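Local coordinates for protein laccase (Botrytis aclada, PDB 3SQR) that oxidises phenolic substrates such as hydroquinones with a set of bound copper ions, reducing dioxygen to water, and probably takes part in breaking down lignin, at residues C368-V373 and D500-P505; Y387-E392 and A489-V494; F402-N407 and D455-G460; S417-K422 and Q539-Q544. All coordinates share one frame; numbering follows the deposited sequence.

Contact 1: C368-V373 and D500-P505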
loop_
_atom_site.group_PDB
_atom_site.type_symbol
_atom_site.label_atom_id
_atom_site.label_comp_id
_atom_site.label_asym_id
_atom_site.label_seq_id
_atom_site.Cartn_x
_atom_site.Cartn_y
_atom_site.Cartn_z
ATOM N N CYS A 368 -3.663 12.159 -12.413
ATOM C CA CYS A 368 -3.448 10.826 -11.786
ATOM C C CYS A 368 -1.978 10.593 -11.518
ATOM O O CYS A 368 -1.572 9.478 -11.264
ATOM C CB CYS A 368 -4.035 9.715 -12.631
ATOM S SG CYS A 368 -5.704 10.100 -13.183
ATOM N N GLU A 369 -1.207 11.662 -11.576
ATOM C CA GLU A 369 0.229 11.591 -11.342
ATOM C C GLU A 369 0.550 11.319 -9.892
ATOM O O GLU A 369 -0.307 11.478 -8.973
ATOM C CB GLU A 369 0.900 12.899 -11.777
ATOM C CG GLU A 369 0.607 13.158 -13.221
ATOM C CD GLU A 369 1.417 14.265 -13.817
ATOM O OE1 GLU A 369 2.382 14.757 -13.196
ATOM O OE2 GLU A 369 1.011 14.675 -14.912
ATOM N N ASP A 370 1.819 11.000 -9.676
ATOM C CA ASP A 370 2.367 11.073 -8.353
ATOM C C ASP A 370 2.826 12.519 -8.124
ATOM O O ASP A 370 2.836 13.359 -9.073
ATOM C CB ASP A 370 3.588 10.163 -8.172
ATOM C CG ASP A 370 3.243 8.668 -8.154
ATOM O OD1 ASP A 370 2.062 8.291 -8.044
ATOM O OD2 ASP A 370 4.202 7.852 -8.143
ATOM N N GLU A 371 3.258 12.789 -6.894
ATOM C CA GLU A 371 3.969 14.046 -6.620
ATOM C C GLU A 371 5.166 14.161 -7.543
ATOM O O GLU A 371 5.756 13.164 -7.960
ATOM C CB GLU A 371 4.369 14.182 -5.153
ATOM C CG GLU A 371 3.232 14.525 -4.238
ATOM C CD GLU A 371 2.716 15.905 -4.494
ATOM O OE1 GLU A 371 3.486 16.840 -4.290
ATOM O OE2 GLU A 371 1.548 16.050 -4.902
ATOM N N PRO A 372 5.515 15.402 -7.886
ATOM C CA PRO A 372 6.578 15.470 -8.896
ATOM C C PRO A 372 7.902 14.899 -8.368
ATOM O O PRO A 372 8.257 15.153 -7.229
ATOM C CB PRO A 372 6.706 16.979 -9.155
ATOM C CG PRO A 372 5.537 17.630 -8.576
ATOM C CD PRO A 372 4.988 16.721 -7.503
ATOM N N VAL A 373 8.662 14.206 -9.209
ATOM C CA VAL A 373 9.935 13.654 -8.743
ATOM C C VAL A 373 10.834 14.675 -8.108
ATOM O O VAL A 373 11.498 14.393 -7.089
ATOM C CB VAL A 373 10.676 12.860 -9.833
ATOM C CG1 VAL A 373 9.904 11.554 -10.157
ATOM C CG2 VAL A 373 10.885 13.698 -11.103
ATOM N N ASP A 500 8.281 2.814 -1.911
ATOM C CA ASP A 500 7.882 1.443 -2.338
ATOM C C ASP A 500 6.659 1.295 -3.226
ATOM O O ASP A 500 6.409 0.224 -3.774
ATOM C CB ASP A 500 7.749 0.528 -1.081
ATOM C CG ASP A 500 6.693 0.997 -0.106
ATOM O OD1 ASP A 500 5.515 0.986 -0.513
ATOM O OD2 ASP A 500 7.073 1.382 1.049
ATOM N N VAL A 501 5.958 2.410 -3.470
ATOM C CA VAL A 501 4.862 2.428 -4.463
ATOM C C VAL A 501 5.053 3.655 -5.348
ATOM O O VAL A 501 5.231 4.775 -4.864
ATOM C CB VAL A 501 3.449 2.469 -3.847
ATOM C CG1 VAL A 501 2.421 2.592 -4.926
ATOM C CG2 VAL A 501 3.158 1.259 -3.017
ATOM N N ALA A 502 5.082 3.472 -6.654
ATOM C CA ALA A 502 5.221 4.598 -7.580
ATOM C C ALA A 502 4.467 4.316 -8.865
ATOM O O ALA A 502 4.347 3.172 -9.320
ATOM C CB ALA A 502 6.723 4.849 -7.879
ATOM N N ALA A 503 3.949 5.366 -9.442
ATOM C CA ALA A 503 3.130 5.279 -10.623
ATOM C C ALA A 503 3.910 4.919 -11.854
ATOM O O ALA A 503 4.942 5.539 -12.140
ATOM C CB ALA A 503 2.409 6.625 -10.862
ATOM N N LEU A 504 3.423 3.916 -12.560
ATOM C CA LEU A 504 3.758 3.734 -13.975
ATOM C C LEU A 504 2.901 4.750 -14.737
ATOM O O LEU A 504 1.682 4.615 -14.812
ATOM C CB LEU A 504 3.425 2.345 -14.448
ATOM C CG LEU A 504 3.358 2.086 -15.945
ATOM C CD1 LEU A 504 4.668 2.460 -16.620
ATOM C CD2 LEU A 504 2.977 0.602 -16.148
ATOM N N PRO A 505 3.543 5.758 -15.319
ATOM C CA PRO A 505 2.710 6.768 -16.015
ATOM C C PRO A 505 1.965 6.203 -17.172
ATOM O O PRO A 505 2.510 5.475 -17.923
ATOM C CB PRO A 505 3.742 7.782 -16.512
ATOM C CG PRO A 505 4.862 7.659 -15.499
ATOM C CD PRO A 505 4.951 6.161 -15.313
#
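Asp370 meets the buried outer edge of a cupredoxin beta-sheet: its carboxylate accepts from the backbone of Ala503 on 501-504, an outermost strand of the third multicopper-oxidase domain. The hydrogen bonding across the contact is a single backbone-to-side-chain link, Ala503 N to Asp370 OD2, 2.8 Å long and nearly straight at 170°. The N-H arrives on the syn side of the oxygen but tilted out of the carboxylate plane. An edge strand has N-H groups with no next strand to take them, and a short aspartate from the loop 368-373 can supply the acceptor. OD2 also accepts from Gln477 NE2, so two donors grip this buried oxygen, which should favour the charged form. The van der Waals part involves two alanines, whose small methyls let the carboxylate come close to the strand backbone: Asp370 OD2 lies 3.5 Å from Ala502 CA. CG, anti to the carbonyl carbon and beside the backbone N (chi1 -71°), brings the whole carboxylate to the strand, and Asp370 OD1 sits 3.3 Å from Ala503 CB.

Contact 2: Y387-E392 and A489-V494. With NAG (2-acetamido-2-deoxy-beta-D-glucopyranose), chain I.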
loop_
_atom_site.group_PDB
_atom_site.type_symbol
_atom_site.label_atom_id
_atom_site.label_comp_id
_atom_site.label_asym_id
_atom_site.label_seq_id
_atom_site.Cartn_x
_atom_site.Cartn_y
_atom_site.Cartn_z
ATOM N N TYR A 387 24.487 -1.040 -12.488
ATOM C CA TYR A 387 23.317 -1.874 -12.612
ATOM C C TYR A 387 23.192 -2.752 -13.854
ATOM O O TYR A 387 23.858 -2.527 -14.903
ATOM C CB TYR A 387 22.079 -0.959 -12.460
ATOM C CG TYR A 387 21.875 0.010 -13.585
ATOM C CD1 TYR A 387 21.261 -0.371 -14.773
ATOM C CD2 TYR A 387 22.305 1.334 -13.461
ATOM C CE1 TYR A 387 21.072 0.555 -15.820
ATOM C CE2 TYR A 387 22.132 2.255 -14.469
ATOM C CZ TYR A 387 21.525 1.878 -15.659
ATOM O OH TYR A 387 21.377 2.843 -16.656
ATOM N N SER A 388 22.344 -3.768 -13.766
ATOM C CA SER A 388 21.835 -4.448 -14.943
ATOM C C SER A 388 20.398 -3.947 -15.163
ATOM O O SER A 388 19.713 -3.630 -14.192
ATOM C CB SER A 388 21.824 -5.953 -14.777
ATOM O OG SER A 388 20.745 -6.368 -13.965
ATOM N N LEU A 389 20.013 -3.805 -16.423
ATOM C CA LEU A 389 18.702 -3.282 -16.764
ATOM C C LEU A 389 17.762 -4.399 -17.179
ATOM O O LEU A 389 18.070 -5.244 -18.011
ATOM C CB LEU A 389 18.831 -2.245 -17.867
ATOM C CG LEU A 389 17.515 -1.450 -18.021
ATOM C CD1 LEU A 389 17.762 0.019 -18.280
ATOM C CD2 LEU A 389 16.634 -2.125 -19.031
ATOM N N VAL A 390 16.582 -4.436 -16.594
ATOM C CA VAL A 390 15.598 -5.404 -16.991
ATOM C C VAL A 390 14.425 -4.604 -17.504
ATOM O O VAL A 390 14.004 -3.671 -16.858
ATOM C CB VAL A 390 15.155 -6.282 -15.819
ATOM C CG1 VAL A 390 13.892 -7.040 -16.144
ATOM C CG2 VAL A 390 16.299 -7.258 -15.407
ATOM N N ASP A 391 13.902 -4.989 -18.660
ATOM C CA ASP A 391 12.825 -4.234 -19.281
ATOM C C ASP A 391 11.637 -5.150 -19.408
ATOM O O ASP A 391 11.736 -6.304 -19.856
ATOM C CB ASP A 391 13.218 -3.670 -20.677
ATOM C CG ASP A 391 11.993 -3.049 -21.419
ATOM O OD1 ASP A 391 11.646 -1.926 -21.080
ATOM O OD2 ASP A 391 11.373 -3.715 -22.277
ATOM N N GLU A 392 10.479 -4.648 -18.999
ATOM C CA GLU A 392 9.256 -5.369 -19.150
ATOM C C GLU A 392 8.149 -4.413 -19.601
ATOM O O GLU A 392 8.196 -3.219 -19.351
ATOM C CB GLU A 392 8.902 -6.107 -17.869
ATOM C CG GLU A 392 9.875 -7.322 -17.654
ATOM C CD GLU A 392 9.309 -8.367 -16.823
ATOM O OE1 GLU A 392 8.729 -8.034 -15.756
ATOM O OE2 GLU A 392 9.484 -9.542 -17.210
ATOM N N ALA A 489 20.353 7.077 -20.307
ATOM C CA ALA A 489 21.270 8.146 -20.038
ATOM C C ALA A 489 20.615 9.296 -19.330
ATOM O O ALA A 489 21.311 10.108 -18.766
ATOM N N LYS A 490 19.278 9.378 -19.374
ATOM C CA LYS A 490 18.545 10.379 -18.640
ATOM C C LYS A 490 18.057 9.948 -17.230
ATOM O O LYS A 490 17.497 10.760 -16.508
ATOM C CB LYS A 490 17.339 10.838 -19.470
ATOM C CG LYS A 490 17.719 11.744 -20.665
ATOM C CD LYS A 490 17.536 13.252 -20.300
ATOM C CE LYS A 490 18.319 14.222 -21.212
ATOM N NZ LYS A 490 17.991 15.638 -20.834
ATOM N N PHE A 491 18.273 8.703 -16.845
ATOM C CA PHE A 491 18.013 8.253 -15.457
ATOM C C PHE A 491 18.703 9.141 -14.457
ATOM O O PHE A 491 19.873 9.557 -14.667
ATOM C CB PHE A 491 18.568 6.849 -15.237
ATOM C CG PHE A 491 17.860 5.781 -15.957
ATOM C CD1 PHE A 491 16.610 6.015 -16.577
ATOM C CD2 PHE A 491 18.391 4.490 -15.985
ATOM C CE1 PHE A 491 15.962 5.017 -17.202
ATOM C CE2 PHE A 491 17.716 3.486 -16.618
ATOM C CZ PHE A 491 16.501 3.753 -17.255
ATOM N N ASN A 492 18.015 9.436 -13.357
ATOM C CA ASN A 492 18.630 10.104 -12.245
ATOM C C ASN A 492 19.070 9.065 -11.222
ATOM O O ASN A 492 18.246 8.429 -10.563
ATOM C CB ASN A 492 17.660 11.097 -11.644
ATOM C CG ASN A 492 18.184 11.806 -10.407
ATOM O OD1 ASN A 492 17.379 12.357 -9.649
ATOM N ND2 ASN A 492 19.505 11.841 -10.206
ATOM N N LEU A 493 20.390 8.914 -11.071
ATOM C CA LEU A 493 20.960 7.925 -10.157
ATOM C C LEU A 493 21.446 8.493 -8.842
ATOM O O LEU A 493 21.830 7.739 -7.939
ATOM C CB LEU A 493 22.105 7.163 -10.869
ATOM C CG LEU A 493 21.740 6.533 -12.208
ATOM C CD1 LEU A 493 23.008 5.954 -12.894
ATOM C CD2 LEU A 493 20.674 5.417 -12.125
ATOM N N VAL A 494 21.360 9.799 -8.716
ATOM C CA VAL A 494 21.852 10.528 -7.577
ATOM C C VAL A 494 20.723 11.000 -6.683
ATOM O O VAL A 494 19.983 11.989 -6.991
ATOM C CB VAL A 494 22.656 11.790 -7.986
ATOM C CG1 VAL A 494 23.176 12.435 -6.747
ATOM C CG2 VAL A 494 23.812 11.365 -8.915
HETATM C C1 NAG I . 10.363 -8.110 -22.475
HETATM C C2 NAG I . 11.817 -8.488 -22.223
HETATM C C3 NAG I . 12.715 -7.410 -22.811
HETATM C C4 NAG I . 12.386 -7.178 -24.272
HETATM C C5 NAG I . 10.921 -6.751 -24.361
HETATM C C6 NAG I . 10.504 -6.441 -25.809
HETATM C C7 NAG I . 12.384 -9.851 -20.234
HETATM C C8 NAG I . 12.747 -9.895 -18.769
HETATM N N2 NAG I . 12.164 -8.671 -20.792
HETATM O O3 NAG I . 14.028 -7.873 -22.665
HETATM O O4 NAG I . 13.192 -6.124 -24.754
HETATM O O5 NAG I . 10.177 -7.855 -23.870
HETATM O O6 NAG I . 10.711 -7.624 -26.552
HETATM O O7 NAG I . 12.303 -10.908 -20.850
#
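Tyr387 reaches from strand 387-398 of the third cupredoxin domain to the loop between strands 472-478 and 498-499, where its ring touches Leu493 with one edge and Phe491 with its hydroxyl end. From CB, which points at the loop, CG stands between the backbone N and the carbonyl carbon (chi1 68°), a setting that brings the CE2 edge to Leu493 and OH to Phe491. Leu493 CD1 is 4.1 Å from Tyr387 CE2 and near the plane of the tyrosine ring, the two side chains crossing at about a right angle. Further out, Tyr387 CZ comes within 4.1 Å of Phe491 CD2. At the tip, Tyr387 OH rests 3.5 Å from the same Phe491 CD2, in an oblique approach. Two residues on, Leu389 CD1 stands 3.8 Å from Phe491 CE2 at the ring edge and in its plane. Phe491 itself is buried against Val450 and Val475, which suits a large apolar ring. Further along the strand, N-acetylglucosamine N2 donates to Asp391 O (2.6 Å). Across this contact the tyrosine oxygen meets only carbon, so dispersion and the hydrophobic effect hold it, and a tyrosine is tolerable at so partly exposed a place.

Contact 3: F402-N407 and D455-G460. With NAG (2-acetamido-2-deoxy-beta-D-glucopyranose), chain I.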
loop_
_atom_site.group_PDB
_atom_site.type_symbol
_atom_site.label_atom_id
_atom_site.label_comp_id
_atom_site.label_asym_id
_atom_site.label_seq_id
_atom_site.Cartn_x
_atom_site.Cartn_y
_atom_site.Cartn_z
ATOM N N PHE A 402 -10.701 -10.102 -18.865
ATOM C CA PHE A 402 -9.679 -9.114 -19.183
ATOM C C PHE A 402 -8.479 -9.388 -18.291
ATOM O O PHE A 402 -8.616 -9.466 -17.088
ATOM C CB PHE A 402 -10.194 -7.718 -18.883
ATOM C CG PHE A 402 -9.292 -6.628 -19.297
ATOM C CD1 PHE A 402 -8.252 -6.202 -18.467
ATOM C CD2 PHE A 402 -9.496 -5.969 -20.493
ATOM C CE1 PHE A 402 -7.420 -5.176 -18.850
ATOM C CE2 PHE A 402 -8.665 -4.936 -20.876
ATOM C CZ PHE A 402 -7.609 -4.550 -20.041
ATOM N N THR A 403 -7.318 -9.509 -18.897
ATOM C CA THR A 403 -6.091 -9.741 -18.166
ATOM C C THR A 403 -5.072 -8.718 -18.624
ATOM O O THR A 403 -5.072 -8.318 -19.784
ATOM C CB THR A 403 -5.485 -11.118 -18.387
ATOM O OG1 THR A 403 -5.079 -11.263 -19.760
ATOM C CG2 THR A 403 -6.440 -12.231 -18.033
ATOM N N TRP A 404 -4.198 -8.328 -17.699
ATOM C CA TRP A 404 -2.986 -7.575 -18.006
ATOM C C TRP A 404 -1.837 -8.557 -18.213
ATOM O O TRP A 404 -1.768 -9.587 -17.514
ATOM C CB TRP A 404 -2.629 -6.609 -16.856
ATOM C CG TRP A 404 -3.711 -5.670 -16.499
ATOM C CD1 TRP A 404 -4.642 -5.861 -15.547
ATOM C CD2 TRP A 404 -4.052 -4.442 -17.159
ATOM N NE1 TRP A 404 -5.508 -4.802 -15.517
ATOM C CE2 TRP A 404 -5.182 -3.915 -16.495
ATOM C CE3 TRP A 404 -3.522 -3.746 -18.257
ATOM C CZ2 TRP A 404 -5.799 -2.750 -16.876
ATOM C CZ3 TRP A 404 -4.137 -2.553 -18.623
ATOM C CH2 TRP A 404 -5.263 -2.069 -17.937
ATOM N N THR A 405 -0.880 -8.195 -19.067
ATOM C CA THR A 405 0.249 -9.024 -19.287
ATOM C C THR A 405 1.515 -8.218 -19.132
ATOM O O THR A 405 1.553 -7.029 -19.342
ATOM C CB THR A 405 0.206 -9.662 -20.715
ATOM O OG1 THR A 405 0.223 -8.576 -21.648
ATOM C CG2 THR A 405 -1.067 -10.555 -20.907
ATOM N N ILE A 406 2.545 -8.928 -18.701
ATOM C CA ILE A 406 3.906 -8.436 -18.592
ATOM C C ILE A 406 4.739 -9.335 -19.483
ATOM O O ILE A 406 4.846 -10.554 -19.252
ATOM C CB ILE A 406 4.408 -8.612 -17.186
ATOM C CG1 ILE A 406 3.375 -8.027 -16.208
ATOM C CG2 ILE A 406 5.789 -7.912 -17.048
ATOM C CD1 ILE A 406 3.693 -6.654 -15.775
ATOM N N ASN A 407 5.304 -8.729 -20.499
ATOM C CA ASN A 407 5.912 -9.445 -21.606
ATOM C C ASN A 407 5.107 -10.632 -22.007
ATOM O O ASN A 407 5.585 -11.774 -22.044
ATOM C CB ASN A 407 7.328 -9.828 -21.216
ATOM C CG ASN A 407 8.265 -8.745 -21.508
ATOM O OD1 ASN A 407 8.001 -7.595 -21.214
ATOM N ND2 ASN A 407 9.394 -9.094 -22.092
ATOM N N ASP A 455 4.385 1.024 -20.137
ATOM C CA ASP A 455 2.960 0.886 -20.449
ATOM C C ASP A 455 2.765 0.854 -21.957
ATOM O O ASP A 455 2.744 1.907 -22.561
ATOM C CB ASP A 455 2.195 2.088 -19.891
ATOM C CG ASP A 455 0.644 1.966 -20.110
ATOM O OD1 ASP A 455 0.249 0.939 -20.636
ATOM O OD2 ASP A 455 -0.110 2.895 -19.777
ATOM N N LEU A 456 2.494 -0.311 -22.516
ATOM C CA LEU A 456 2.228 -0.458 -23.946
ATOM C C LEU A 456 0.769 -0.800 -24.118
ATOM O O LEU A 456 0.399 -1.381 -25.123
ATOM C CB LEU A 456 3.113 -1.557 -24.576
ATOM C CG LEU A 456 4.646 -1.385 -24.497
ATOM C CD1 LEU A 456 5.367 -2.337 -25.485
ATOM C CD2 LEU A 456 5.127 0.036 -24.733
ATOM N N THR A 457 -0.059 -0.504 -23.122
ATOM C CA THR A 457 -1.459 -0.912 -23.172
ATOM C C THR A 457 -2.289 0.012 -24.030
ATOM O O THR A 457 -3.395 -0.359 -24.439
ATOM C CB THR A 457 -2.158 -0.933 -21.782
ATOM O OG1 THR A 457 -2.210 0.405 -21.294
ATOM C CG2 THR A 457 -1.406 -1.846 -20.835
ATOM N N GLY A 458 -1.812 1.243 -24.194
ATOM C CA GLY A 458 -2.578 2.253 -24.886
ATOM C C GLY A 458 -3.619 2.956 -24.066
ATOM O O GLY A 458 -4.219 3.911 -24.534
ATOM N N PHE A 459 -3.850 2.527 -22.818
ATOM C CA PHE A 459 -4.978 3.062 -22.050
ATOM C C PHE A 459 -4.594 4.297 -21.265
ATOM O O PHE A 459 -5.439 5.044 -20.793
ATOM C CB PHE A 459 -5.495 2.004 -21.103
ATOM C CG PHE A 459 -5.965 0.774 -21.773
ATOM C CD1 PHE A 459 -6.881 0.805 -22.810
ATOM C CD2 PHE A 459 -5.485 -0.463 -21.353
ATOM C CE1 PHE A 459 -7.328 -0.376 -23.410
ATOM C CE2 PHE A 459 -5.920 -1.635 -21.972
ATOM C CZ PHE A 459 -6.836 -1.587 -22.986
ATOM N N GLY A 460 -3.291 4.541 -21.106
ATOM C CA GLY A 460 -2.907 5.732 -20.437
ATOM C C GLY A 460 -3.348 5.802 -18.955
ATOM O O GLY A 460 -3.451 6.895 -18.401
HETATM C C1 NAG I . 10.363 -8.110 -22.475
HETATM C C2 NAG I . 11.817 -8.488 -22.223
HETATM C C3 NAG I . 12.715 -7.410 -22.811
HETATM C C4 NAG I . 12.386 -7.178 -24.272
HETATM C C5 NAG I . 10.921 -6.751 -24.361
HETATM C C6 NAG I . 10.504 -6.441 -25.809
HETATM C C7 NAG I . 12.384 -9.851 -20.234
HETATM C C8 NAG I . 12.747 -9.895 -18.769
HETATM N N2 NAG I . 12.164 -8.671 -20.792
HETATM O O3 NAG I . 14.028 -7.873 -22.665
HETATM O O4 NAG I . 13.192 -6.124 -24.754
HETATM O O5 NAG I . 10.177 -7.855 -23.870
HETATM O O6 NAG I . 10.711 -7.624 -26.552
HETATM O O7 NAG I . 12.303 -10.908 -20.850
#
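Phe402 opens strand 402-406, an outermost strand of a six-stranded sheet of the third cupredoxin domain, and sends its ring toward Phe459 of the turn 455-460, Phe402 CZ lying 3.9 Å from Phe459 CE2, which is near the plane of the Phe402 ring. CG anti to the backbone N (chi1 -174°) lets the ring reach Phe459 with CZ and hold CE1 over the rim of one indole face of Trp404. Trp404 comes next and carries most of the contact. Its CZ3 is 3.6 Å from Thr457 CG2, a methyl at the indole edge, and 3.7 Å from Phe459 CD2. The six-membered ring of Trp404 and the Phe459 ring stand almost perpendicular, planes at 86°, but meet rim to rim. Beyond the strand, Asn407 ND2 is joined covalently to C1 of an N-acetylglucosamine. An Asx turn and an ST turn brace 455-460: Asp455 OD1 accepts from Thr457 N and, at 2.6 Å, from Thr457 OG1, which accepts from Phe459 N. These bonds occupy the polar branch of Thr457 and leave its methyl for the indole. Trp404 also packs on His463 and His531, type 1 copper ligands, so it lies in that copper's second shell, and Phe402, Thr457 and Phe459 pack around its six-membered ring.

Contact 4: S417-K422 and Q539-Q544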
loop_
_atom_site.group_PDB
_atom_site.type_symbol
_atom_site.label_atom_id
_atom_site.label_comp_id
_atom_site.label_asym_id
_atom_site.label_seq_id
_atom_site.Cartn_x
_atom_site.Cartn_y
_atom_site.Cartn_z
ATOM N N SER A 417 1.380 -23.959 -4.332
ATOM C CA SER A 417 2.766 -24.090 -4.721
ATOM C C SER A 417 3.300 -22.697 -4.892
ATOM O O SER A 417 3.663 -22.226 -5.969
ATOM C CB SER A 417 2.902 -24.961 -6.010
ATOM O OG SER A 417 4.250 -25.236 -6.239
ATOM N N PRO A 418 3.386 -22.019 -3.757
ATOM C CA PRO A 418 3.985 -20.702 -3.824
ATOM C C PRO A 418 5.420 -20.770 -4.256
ATOM O O PRO A 418 6.093 -21.780 -4.090
ATOM C CB PRO A 418 3.854 -20.199 -2.395
ATOM C CG PRO A 418 3.785 -21.358 -1.567
ATOM C CD PRO A 418 3.030 -22.394 -2.383
ATOM N N THR A 419 5.923 -19.679 -4.810
ATOM C CA THR A 419 7.288 -19.591 -5.285
ATOM C C THR A 419 8.285 -20.037 -4.260
ATOM O O THR A 419 9.286 -20.656 -4.608
ATOM C CB THR A 419 7.635 -18.111 -5.658
ATOM O OG1 THR A 419 6.557 -17.618 -6.455
ATOM C CG2 THR A 419 8.923 -18.046 -6.451
ATOM N N THR A 420 8.081 -19.683 -2.972
ATOM C CA THR A 420 9.012 -20.084 -1.945
ATOM C C THR A 420 9.021 -21.593 -1.746
ATOM O O THR A 420 10.061 -22.144 -1.447
ATOM C CB THR A 420 8.746 -19.348 -0.593
ATOM O OG1 THR A 420 8.819 -17.949 -0.931
ATOM C CG2 THR A 420 9.921 -19.593 0.328
ATOM N N LEU A 421 7.884 -22.220 -1.915
ATOM C CA LEU A 421 7.847 -23.709 -1.807
ATOM C C LEU A 421 8.662 -24.281 -2.941
ATOM O O LEU A 421 9.504 -25.168 -2.740
ATOM C CB LEU A 421 6.444 -24.200 -1.762
ATOM C CG LEU A 421 6.319 -25.738 -1.724
ATOM C CD1 LEU A 421 7.101 -26.303 -0.520
ATOM C CD2 LEU A 421 4.840 -26.072 -1.677
ATOM N N LYS A 422 8.487 -23.714 -4.104
ATOM C CA LYS A 422 9.309 -24.118 -5.254
ATOM C C LYS A 422 10.798 -23.921 -4.988
ATOM O O LYS A 422 11.668 -24.777 -5.287
ATOM C CB LYS A 422 8.814 -23.398 -6.510
ATOM C CG LYS A 422 7.382 -23.675 -6.857
ATOM C CD LYS A 422 7.011 -23.038 -8.175
ATOM C CE LYS A 422 5.580 -23.108 -8.504
ATOM N NZ LYS A 422 5.160 -24.552 -8.860
ATOM N N GLN A 539 7.364 -11.068 -10.492
ATOM C CA GLN A 539 8.101 -11.245 -9.268
ATOM C C GLN A 539 9.557 -11.478 -9.552
ATOM O O GLN A 539 9.914 -12.024 -10.574
ATOM C CB GLN A 539 7.501 -12.368 -8.412
ATOM C CG GLN A 539 7.641 -13.766 -9.003
ATOM C CD GLN A 539 6.862 -14.797 -8.221
ATOM O OE1 GLN A 539 7.180 -15.117 -7.081
ATOM N NE2 GLN A 539 5.835 -15.336 -8.857
ATOM N N PHE A 540 10.388 -10.997 -8.623
ATOM C CA PHE A 540 11.815 -11.163 -8.699
ATOM C C PHE A 540 12.214 -12.287 -7.783
ATOM O O PHE A 540 11.886 -12.279 -6.607
ATOM C CB PHE A 540 12.534 -9.878 -8.293
ATOM C CG PHE A 540 12.198 -8.727 -9.162
ATOM C CD1 PHE A 540 12.833 -8.542 -10.377
ATOM C CD2 PHE A 540 11.210 -7.810 -8.784
ATOM C CE1 PHE A 540 12.533 -7.521 -11.186
ATOM C CE2 PHE A 540 10.887 -6.702 -9.614
ATOM C CZ PHE A 540 11.531 -6.556 -10.802
ATOM N N VAL A 541 12.904 -13.293 -8.342
ATOM C CA VAL A 541 13.482 -14.322 -7.512
ATOM C C VAL A 541 14.904 -13.876 -7.463
ATOM O O VAL A 541 15.671 -13.922 -8.465
ATOM C CB VAL A 541 13.266 -15.740 -8.034
ATOM C CG1 VAL A 541 14.199 -16.743 -7.248
ATOM C CG2 VAL A 541 11.731 -16.139 -7.950
ATOM N N GLU A 542 15.219 -13.282 -6.327
ATOM C CA GLU A 542 16.452 -12.631 -6.058
ATOM C C GLU A 542 17.424 -13.504 -5.255
ATOM O O GLU A 542 17.155 -13.893 -4.118
ATOM C CB GLU A 542 16.174 -11.330 -5.226
ATOM C CG GLU A 542 17.415 -10.535 -4.886
ATOM C CD GLU A 542 17.077 -9.269 -4.162
ATOM O OE1 GLU A 542 15.887 -8.918 -4.197
ATOM O OE2 GLU A 542 17.930 -8.754 -3.465
ATOM N N SER A 543 18.583 -13.757 -5.846
ATOM C CA SER A 543 19.653 -14.453 -5.109
ATOM C C SER A 543 19.128 -15.711 -4.452
ATOM O O SER A 543 19.317 -15.970 -3.256
ATOM C CB SER A 543 20.286 -13.504 -4.107
ATOM O OG SER A 543 20.764 -12.389 -4.806
ATOM N N GLN A 544 18.458 -16.533 -5.248
ATOM C CA GLN A 544 17.772 -17.660 -4.746
ATOM C C GLN A 544 18.571 -18.518 -3.751
ATOM O O GLN A 544 18.050 -18.968 -2.737
ATOM C CB GLN A 544 17.330 -18.554 -5.925
ATOM C CG GLN A 544 16.541 -19.675 -5.453
ATOM C CD GLN A 544 15.881 -20.391 -6.560
ATOM O OE1 GLN A 544 15.635 -19.809 -7.622
ATOM N NE2 GLN A 544 15.546 -21.647 -6.329
#
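In the cupredoxin fold of the third domain, the short helix 419-424 packs on strand 537-542 through its first turn, where Thr419 follows the N-cap residue Pro418. The polar link is Thr419 OG1 donating to Gln539 OE1 over 2.7 Å. The hydroxyl meets the amide oxygen at a C=O...O angle of 114°, tilted 27° from the carbonyl plane, and the two side chains slide past each other in opposite directions. Gln539 is long enough to span the gap: its chain runs extended beyond CG, and its other amide atom, NE2, donates to Tyr434 O, so both ends of the group are engaged and its rotation is fixed. The apolar link lies beside this. Thr419 CG2, set anti to the backbone N (chi1 of OG1 -47°), meets Val541 CG2 tip to tip at 3.7 Å. A threonine thus serves both neighbours, hydroxyl to the glutamine and methyl to the valine, while Val541, a beta-branched residue, suits the strand. Within this buried interface, a neutral hydroxyl-amide pair gives directional bonding without placing a charge there.

How the contacts relate
Contacts 1 and 4 are buried and each turns on one short hydrogen bond, a carboxylate with a backbone N-H in contact 1 and a neutral amide with a hydroxyl in contact 4. Both reach the same sheet, at strands 501-504 and 537-542. Contacts 2 and 3 are only partly buried and rely on aromatic and aliphatic packing. They share the other sheet, in which 387-398 and 402-406 are neighbours, and touch where Glu392 CA comes within 3.3 Å of Asn407 OD1; the sugar on Asn407 is hydrogen-bonded to the Asp391 carbonyl. Contact 3 also meets contact 1, through Leu504 CD1 against Asp455 N, and lies nearest the type 1 copper.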